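Local coordinates for uncharacterized protein (Pseudomonas aeruginosa, PDB 5BR9) that probably takes part in making the threonylcarbamoyladenosine modification of tRNA, as a TsaB protein of the KAE1/TsaD family, at residues Thr11-Asp16 and Pro49-Leu54. Numbering follows the deposited sequence. Where two conformers were deposited one is given.
Sequences TLLALD and PMVRDL
V51 of helix 43-58 and L13 of the central strand 12-16 meet through their methyl groups, joining helix to sheet in the first of the two mixed sheets of this ASKHA (actin-like) fold. The strand and helix segments run roughly antiparallel, at 148°, with their axes 10.5 Å apart, and no hydrogen bond links them. L13 is long enough to bridge much of that gap: a chi1 of -180°, with CG anti to the backbone N, carries CG out from the strand, and the fork there divides the methyls, CD2 touching V51 and L13 CD1 reaching L54 CD2 at 4.4 Å. The L13 and V51 side chains cross at about a right angle. Valine suits the helix side here because its branch at CB offers two methyls close to the backbone; CG1 goes to L13, while V51 CG2 lies 4.5 Å from L15 CD2, a looser touch. L54, one turn further along the helix, also packs on V24 and L26 of the adjoining strand 21-28 and L33 of the outer strand 31-38, so leucine here reaches across both of these strands. On the opposite face of strand 12-16, L12 and A14 pack against helix 196-208. F92 of the second subunit also packs on V51, whose CG1 stands 4.1 Å from L13 CD2.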
loop_
_atom_site.group_PDB
_atom_site.type_symbol
_atom_site.label_atom_id
_atom_site.label_comp_id
_atom_site.label_asym_id
_atom_site.label_seq_id
_atom_site.Cartn_x
_atom_site.Cartn_y
_atom_site.Cartn_z
ATOM N N THR A 11 21.622 -1.602 12.341
ATOM C CA THR A 11 21.164 -0.480 11.554
ATOM C C THR A 11 19.684 -0.702 11.272
ATOM O O THR A 11 19.312 -1.683 10.650
ATOM C CB THR A 11 21.987 -0.320 10.259
ATOM O OG1 THR A 11 23.361 -0.105 10.608
ATOM C CG2 THR A 11 21.515 0.875 9.462
ATOM N N LEU A 12 18.847 0.188 11.787
ATOM C CA LEU A 12 17.388 0.061 11.665
ATOM C C LEU A 12 16.762 1.275 11.009
ATOM O O LEU A 12 17.077 2.413 11.355
ATOM C CB LEU A 12 16.728 -0.148 13.041
ATOM C CG LEU A 12 17.115 -1.376 13.857
ATOM C CD1 LEU A 12 16.408 -1.359 15.223
ATOM C CD2 LEU A 12 16.809 -2.681 13.077
ATOM N N LEU A 13 15.827 1.014 10.104
ATOM C CA LEU A 13 15.076 2.062 9.416
ATOM C C LEU A 13 13.637 2.054 9.946
ATOM O O LEU A 13 13.013 0.989 10.080
ATOM C CB LEU A 13 15.101 1.833 7.882
ATOM C CG LEU A 13 14.376 2.836 6.981
ATOM C CD1 LEU A 13 15.040 4.215 7.090
ATOM C CD2 LEU A 13 14.331 2.362 5.521
ATOM N N ALA A 14 13.124 3.238 10.258
ATOM C CA ALA A 14 11.781 3.373 10.795
ATOM C C ALA A 14 10.986 4.401 10.005
ATOM O O ALA A 14 11.535 5.409 9.565
ATOM C CB ALA A 14 11.826 3.766 12.264
ATOM N N LEU A 15 9.713 4.114 9.765
ATOM C CA LEU A 15 8.849 5.078 9.098
ATOM C C LEU A 15 7.408 5.045 9.622
ATOM O O LEU A 15 6.888 3.989 10.000
ATOM C CB LEU A 15 8.902 4.897 7.594
ATOM C CG LEU A 15 8.453 3.627 6.927
ATOM C CD1 LEU A 15 6.939 3.692 6.731
ATOM C CD2 LEU A 15 9.205 3.546 5.593
ATOM N N ASP A 16 6.769 6.211 9.657
ATOM C CA ASP A 16 5.382 6.266 10.057
ATOM C C ASP A 16 4.579 7.216 9.163
ATOM O O ASP A 16 4.967 8.357 8.936
ATOM C CB ASP A 16 5.265 6.692 11.516
ATOM C CG ASP A 16 3.900 6.367 12.089
ATOM O OD1 ASP A 16 3.767 5.293 12.707
ATOM O OD2 ASP A 16 2.953 7.154 11.894
ATOM N N PRO A 49 11.105 9.805 -0.969
ATOM C CA PRO A 49 12.174 10.814 -0.956
ATOM C C PRO A 49 12.662 11.165 0.462
ATOM O O PRO A 49 13.844 11.480 0.640
ATOM C CB PRO A 49 11.528 12.031 -1.638
ATOM C CG PRO A 49 10.436 11.451 -2.493
ATOM C CD PRO A 49 9.929 10.246 -1.744
ATOM N N MET A 50 11.782 11.123 1.457
ATOM C CA MET A 50 12.237 11.374 2.823
ATOM C C MET A 50 13.259 10.318 3.240
ATOM O O MET A 50 14.245 10.629 3.912
ATOM C CB MET A 50 11.072 11.406 3.803
ATOM C CG MET A 50 10.314 12.726 3.801
ATOM S SD MET A 50 9.028 12.800 5.071
ATOM C CE MET A 50 10.005 12.428 6.505
ATOM N N VAL A 51 13.027 9.078 2.816
ATOM C CA VAL A 51 13.926 7.975 3.122
ATOM C C VAL A 51 15.268 8.153 2.432
ATOM O O VAL A 51 16.326 8.001 3.068
ATOM C CB VAL A 51 13.293 6.629 2.746
ATOM C CG1 VAL A 51 14.331 5.501 2.844
ATOM C CG2 VAL A 51 12.102 6.339 3.676
ATOM N N ARG A 52 15.231 8.488 1.139
ATOM C CA ARG A 52 16.459 8.694 0.382
ATOM C C ARG A 52 17.288 9.783 1.066
ATOM O O ARG A 52 18.484 9.606 1.302
ATOM C CB ARG A 52 16.134 9.049 -1.079
ATOM C CG ARG A 52 17.309 9.455 -1.982
ATOM C CD ARG A 52 18.524 8.526 -1.878
ATOM N NE ARG A 52 18.210 7.104 -1.996
ATOM C CZ ARG A 52 19.027 6.142 -1.588
ATOM N NH1 ARG A 52 20.185 6.473 -1.043
ATOM N NH2 ARG A 52 18.692 4.864 -1.713
ATOM N N ASP A 53 16.639 10.895 1.400
ATOM C CA ASP A 53 17.325 12.032 2.024
ATOM C C ASP A 53 17.944 11.671 3.370
ATOM O O ASP A 53 19.054 12.108 3.688
ATOM C CB ASP A 53 16.365 13.213 2.212
ATOM C CG ASP A 53 16.013 13.911 0.903
ATOM O OD1 ASP A 53 16.617 13.594 -0.151
ATOM O OD2 ASP A 53 15.110 14.774 0.933
ATOM N N LEU A 54 17.214 10.897 4.164
ATOM C CA LEU A 54 17.682 10.502 5.485
ATOM C C LEU A 54 18.918 9.608 5.352
ATOM O O LEU A 54 19.949 9.837 5.998
ATOM C CB LEU A 54 16.583 9.773 6.251
ATOM C CG LEU A 54 16.925 9.355 7.686
ATOM C CD1 LEU A 54 17.034 10.572 8.580
ATOM C CD2 LEU A 54 15.890 8.388 8.246
#